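Local coordinates for protein putative aspartyl-tRNA synthetase (Leishmania major, PDB 6OD8) that probably attaches L-aspartate to its cognate tRNA(Asp) at the expense of ATP, as a class II aminoacyl-tRNA synthetase, at residues A[444-456]-A[465-478]. Residues are numbered along the deposited sequence; the frame is centred on the assembly and turned at random.
With EDO (1,2-ethanediol), chain K; EDO (1,2-ethanediol), chain E.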
# COMPACT_ATOMS: atom_id res chain seq x y z
N ASP A 444 25.93 7.69 8.51
CA ASP A 444 25.20 6.54 9.05
C ASP A 444 24.59 5.67 7.97
O ASP A 444 23.93 4.68 8.31
CB ASP A 444 24.05 7.01 9.98
CG ASP A 444 24.53 7.83 11.16
OD1 ASP A 444 25.50 7.44 11.84
OD2 ASP A 444 23.90 8.88 11.42
N PHE A 445 24.79 6.00 6.69
CA PHE A 445 24.16 5.32 5.56
C PHE A 445 25.19 5.07 4.47
O PHE A 445 25.90 5.99 4.08
CB PHE A 445 23.03 6.18 4.98
CG PHE A 445 22.23 5.47 3.91
CD1 PHE A 445 21.08 4.77 4.24
CD2 PHE A 445 22.63 5.49 2.58
CE1 PHE A 445 20.34 4.11 3.27
CE2 PHE A 445 21.89 4.83 1.62
CZ PHE A 445 20.75 4.14 1.96
N PHE A 446 25.26 3.84 3.96
CA PHE A 446 26.21 3.57 2.89
C PHE A 446 25.82 2.28 2.19
O PHE A 446 25.05 1.46 2.71
CB PHE A 446 27.66 3.52 3.39
CG PHE A 446 28.03 2.24 4.09
CD1 PHE A 446 28.65 1.22 3.40
CD2 PHE A 446 27.75 2.05 5.45
CE1 PHE A 446 29.02 0.02 4.03
CE2 PHE A 446 28.07 0.85 6.07
CZ PHE A 446 28.71 -0.15 5.37
N ILE A 447 26.32 2.11 0.97
CA ILE A 447 26.10 0.85 0.28
C ILE A 447 27.44 0.16 0.08
O ILE A 447 28.46 0.82 -0.11
CB ILE A 447 25.34 1.04 -1.06
CG1 ILE A 447 26.27 1.49 -2.17
CG2 ILE A 447 24.23 2.06 -0.88
CD1 ILE A 447 26.80 0.36 -3.05
N SER A 448 27.43 -1.18 0.17
CA SER A 448 28.56 -2.04 -0.13
C SER A 448 28.26 -2.74 -1.44
O SER A 448 27.23 -3.42 -1.55
CB SER A 448 28.80 -3.08 0.97
OG SER A 448 29.93 -3.91 0.65
N ASP A 449 29.16 -2.59 -2.41
CA ASP A 449 28.94 -2.93 -3.81
C ASP A 449 29.68 -4.21 -4.19
O ASP A 449 30.86 -4.38 -3.86
CB ASP A 449 29.41 -1.76 -4.67
CG ASP A 449 29.08 -1.94 -6.11
OD1 ASP A 449 28.00 -2.51 -6.38
OD2 ASP A 449 29.88 -1.50 -6.97
N ARG A 450 28.98 -5.11 -4.91
CA ARG A 450 29.53 -6.32 -5.53
C ARG A 450 29.76 -7.43 -4.52
O ARG A 450 30.91 -7.77 -4.20
CB ARG A 450 30.83 -6.03 -6.28
CG ARG A 450 30.69 -5.69 -7.73
CD ARG A 450 32.03 -5.80 -8.45
NE ARG A 450 31.88 -5.68 -9.89
CZ ARG A 450 32.66 -6.28 -10.78
NH1 ARG A 450 33.66 -7.06 -10.37
NH2 ARG A 450 32.44 -6.12 -12.08
N PHE A 451 28.68 -8.04 -4.05
CA PHE A 451 28.79 -9.06 -3.01
C PHE A 451 29.30 -10.38 -3.57
O PHE A 451 29.10 -10.66 -4.76
CB PHE A 451 27.44 -9.28 -2.33
CG PHE A 451 27.28 -8.49 -1.07
CD1 PHE A 451 27.14 -9.13 0.15
CD2 PHE A 451 27.30 -7.11 -1.12
CE1 PHE A 451 26.99 -8.39 1.33
CE2 PHE A 451 27.16 -6.38 0.04
CZ PHE A 451 27.01 -7.01 1.27
N PRO A 452 29.93 -11.20 -2.73
CA PRO A 452 30.37 -12.52 -3.20
C PRO A 452 29.19 -13.40 -3.60
O PRO A 452 28.12 -13.36 -2.99
CB PRO A 452 31.13 -13.10 -2.00
CG PRO A 452 31.42 -11.92 -1.12
CD PRO A 452 30.28 -10.98 -1.32
N SER A 453 29.42 -14.21 -4.65
CA SER A 453 28.39 -15.07 -5.20
C SER A 453 27.86 -16.05 -4.16
O SER A 453 26.66 -16.36 -4.13
CB SER A 453 28.96 -15.80 -6.42
OG SER A 453 28.42 -17.11 -6.57
N SER A 454 28.73 -16.54 -3.28
CA SER A 454 28.32 -17.52 -2.28
C SER A 454 27.30 -16.97 -1.30
O SER A 454 26.58 -17.76 -0.67
CB SER A 454 29.56 -18.03 -1.53
OG SER A 454 30.12 -16.97 -0.78
N ALA A 455 27.19 -15.65 -1.16
CA ALA A 455 26.26 -15.03 -0.22
C ALA A 455 24.91 -14.63 -0.84
O ALA A 455 24.06 -14.07 -0.13
CB ALA A 455 26.90 -13.79 0.42
N ARG A 456 24.70 -14.88 -2.12
CA ARG A 456 23.55 -14.34 -2.83
C ARG A 456 22.67 -15.46 -3.39
O ARG A 456 23.15 -16.56 -3.67
CB ARG A 456 23.99 -13.43 -3.99
CG ARG A 456 24.73 -12.20 -3.52
CD ARG A 456 24.05 -11.52 -2.33
NE ARG A 456 23.86 -10.11 -2.60
CZ ARG A 456 23.66 -9.17 -1.68
NH1 ARG A 456 23.65 -9.47 -0.39
NH2 ARG A 456 23.49 -7.92 -2.06
N ASP A 465 33.36 -10.40 -15.31
CA ASP A 465 34.81 -10.40 -15.16
C ASP A 465 35.28 -11.33 -14.05
O ASP A 465 36.45 -11.73 -14.04
CB ASP A 465 35.31 -8.98 -14.89
CG ASP A 465 34.53 -8.28 -13.78
OD1 ASP A 465 33.28 -8.20 -13.86
OD2 ASP A 465 35.16 -7.81 -12.81
N ASP A 466 34.41 -11.71 -13.12
CA ASP A 466 34.87 -12.40 -11.92
C ASP A 466 33.63 -13.05 -11.29
O ASP A 466 32.91 -12.38 -10.55
CB ASP A 466 35.54 -11.41 -10.97
CG ASP A 466 36.25 -12.09 -9.81
OD1 ASP A 466 35.96 -13.27 -9.55
OD2 ASP A 466 37.10 -11.42 -9.15
N VAL A 467 33.41 -14.34 -11.56
CA VAL A 467 32.15 -14.94 -11.12
C VAL A 467 32.16 -15.23 -9.62
O VAL A 467 31.15 -15.69 -9.08
CB VAL A 467 31.81 -16.22 -11.89
CG1 VAL A 467 31.37 -15.88 -13.32
CG2 VAL A 467 32.98 -17.20 -11.87
N ARG A 468 33.29 -14.95 -8.95
CA ARG A 468 33.29 -14.99 -7.49
C ARG A 468 32.33 -13.96 -6.90
O ARG A 468 31.93 -14.09 -5.74
CB ARG A 468 34.70 -14.75 -6.93
CG ARG A 468 35.73 -15.82 -7.23
CD ARG A 468 37.12 -15.43 -6.70
NE ARG A 468 37.52 -14.10 -7.18
CZ ARG A 468 38.57 -13.41 -6.74
NH1 ARG A 468 39.36 -13.93 -5.81
NH2 ARG A 468 38.84 -12.21 -7.24
N PHE A 469 31.99 -12.92 -7.66
CA PHE A 469 31.17 -11.81 -7.18
C PHE A 469 29.94 -11.65 -8.07
O PHE A 469 29.82 -12.27 -9.13
CB PHE A 469 31.99 -10.51 -7.12
CG PHE A 469 33.20 -10.59 -6.20
CD1 PHE A 469 33.06 -10.41 -4.83
CD2 PHE A 469 34.47 -10.87 -6.71
CE1 PHE A 469 34.16 -10.49 -3.97
CE2 PHE A 469 35.58 -10.96 -5.86
CZ PHE A 469 35.43 -10.77 -4.49
N THR A 470 29.02 -10.80 -7.60
CA THR A 470 27.72 -10.64 -8.24
C THR A 470 27.43 -9.16 -8.47
O THR A 470 28.03 -8.27 -7.85
CB THR A 470 26.59 -11.24 -7.40
OG1 THR A 470 26.63 -10.66 -6.08
CG2 THR A 470 26.77 -12.76 -7.29
N ASN A 471 26.51 -8.93 -9.39
CA ASN A 471 26.00 -7.60 -9.70
C ASN A 471 24.95 -7.25 -8.66
O ASN A 471 23.75 -7.21 -8.93
CB ASN A 471 25.40 -7.59 -11.10
CG ASN A 471 26.43 -7.79 -12.18
OD1 ASN A 471 27.60 -7.51 -11.97
ND2 ASN A 471 25.99 -8.26 -13.35
N SER A 472 25.42 -6.97 -7.44
CA SER A 472 24.50 -6.82 -6.31
C SER A 472 25.12 -5.88 -5.28
O SER A 472 26.32 -5.65 -5.28
CB SER A 472 24.20 -8.17 -5.67
OG SER A 472 25.35 -8.69 -5.04
N TYR A 473 24.28 -5.36 -4.38
CA TYR A 473 24.77 -4.49 -3.32
C TYR A 473 23.87 -4.66 -2.09
O TYR A 473 22.74 -5.13 -2.18
CB TYR A 473 24.79 -3.00 -3.76
CG TYR A 473 23.38 -2.50 -3.99
CD1 TYR A 473 22.61 -2.01 -2.93
CD2 TYR A 473 22.80 -2.57 -5.25
CE1 TYR A 473 21.29 -1.59 -3.11
CE2 TYR A 473 21.48 -2.16 -5.46
CZ TYR A 473 20.73 -1.67 -4.39
OH TYR A 473 19.43 -1.28 -4.61
N ASP A 474 24.40 -4.23 -0.94
CA ASP A 474 23.61 -4.07 0.28
C ASP A 474 23.68 -2.61 0.71
O ASP A 474 24.70 -1.96 0.54
CB ASP A 474 24.15 -4.93 1.44
CG ASP A 474 23.58 -6.34 1.48
OD1 ASP A 474 22.91 -6.77 0.51
OD2 ASP A 474 23.82 -7.02 2.50
N MET A 475 22.59 -2.13 1.29
CA MET A 475 22.55 -0.84 1.98
C MET A 475 22.47 -1.04 3.48
O MET A 475 21.78 -1.93 3.98
CB MET A 475 21.35 0.01 1.56
CG MET A 475 21.29 0.31 0.10
SD MET A 475 19.81 1.30 -0.28
CE MET A 475 20.43 2.27 -1.65
N PHE A 476 23.11 -0.13 4.21
CA PHE A 476 23.21 -0.19 5.65
C PHE A 476 22.75 1.13 6.26
O PHE A 476 23.10 2.21 5.77
CB PHE A 476 24.65 -0.50 6.10
CG PHE A 476 25.17 -1.83 5.60
CD1 PHE A 476 25.06 -2.98 6.38
CD2 PHE A 476 25.77 -1.94 4.35
CE1 PHE A 476 25.51 -4.21 5.92
CE2 PHE A 476 26.23 -3.17 3.88
CZ PHE A 476 26.12 -4.30 4.67
N ILE A 477 21.98 1.03 7.34
CA ILE A 477 21.60 2.17 8.16
C ILE A 477 22.08 1.88 9.58
O ILE A 477 21.73 0.83 10.15
CB ILE A 477 20.08 2.41 8.16
CG1 ILE A 477 19.56 2.67 6.74
CG2 ILE A 477 19.75 3.59 9.06
CD1 ILE A 477 18.03 2.92 6.70
N ARG A 478 22.85 2.80 10.15
CA ARG A 478 23.44 2.63 11.47
C ARG A 478 24.08 1.25 11.64
O ARG A 478 23.91 0.58 12.66
CB ARG A 478 22.40 2.88 12.57
CG ARG A 478 21.68 4.23 12.51
CD ARG A 478 20.97 4.50 13.82
NE ARG A 478 20.02 5.60 13.71
CZ ARG A 478 20.30 6.87 13.98
NH1 ARG A 478 21.52 7.21 14.37
NH2 ARG A 478 19.36 7.81 13.88
C1 EDO K . 27.18 3.07 12.60
O1 EDO K . 27.71 3.17 13.92
C2 EDO K . 26.79 4.45 12.09
O2 EDO K . 25.56 4.87 12.69
C1 EDO E . 31.80 1.05 -5.57
O1 EDO E . 30.58 1.53 -6.14
C2 EDO E . 32.50 2.18 -4.82
O2 EDO E . 33.36 2.92 -5.69
O HOH W 1 23.31 9.79 13.63
O HOH W 2 29.37 -5.45 -12.83
O HOH W 3 29.68 -18.22 -8.79
O HOH W 4 31.90 -16.07 -3.82
O HOH W 5 22.74 -9.38 2.72
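Arg456 and Asp474 meet end-on: NH1 and NH2 of Arg456 both donate to Asp474 OD1, each at 2.9 Å. That oxygen lies within the guanidinium plane, yet the two nitrogens approach it from one face of the carboxylate, over 40° out of its plane. Ser484, on the adjoining strand 480-487, also bonds OD1. The Arg456 chain, bent at chi2 and chi3, lays its guanidinium over the Phe451 ring, with Phe451 CG 3.7 Å above the guanidinium centre, while NE donates to Ser472 OG, which lies tilted from the guanidinium plane. Past the strand end, Phe451 O accepts from both Thr470 N and Thr470 OG1, each 2.8 Å away, the hydroxyl coming from above the carbonyl plane. Farther out, Arg450 is extended from CG to NE and grips both oxygens of Asp465, one per terminal nitrogen.

Along the strands, Phe446 and Phe476 lie on the same face as Asp474; their planes are 15° apart but slid, with centroids at 5.0 Å, giving little overlap. On the other face, Met475 SD approaches Phe445 CZ to 3.7 Å, an oblique Met-aromatic contact, and Met475 CG packs on Ile447 CG2 (3.6 Å). Helix 325-342 packs against Ile447, Tyr473 and Met475 here. Paired backbone bonds at Phe446–Phe476 and Ser448–Asp474, with a 159° axis angle, establish two neighbouring antiparallel strands in the central sheet of the class II synthetase catalytic domain.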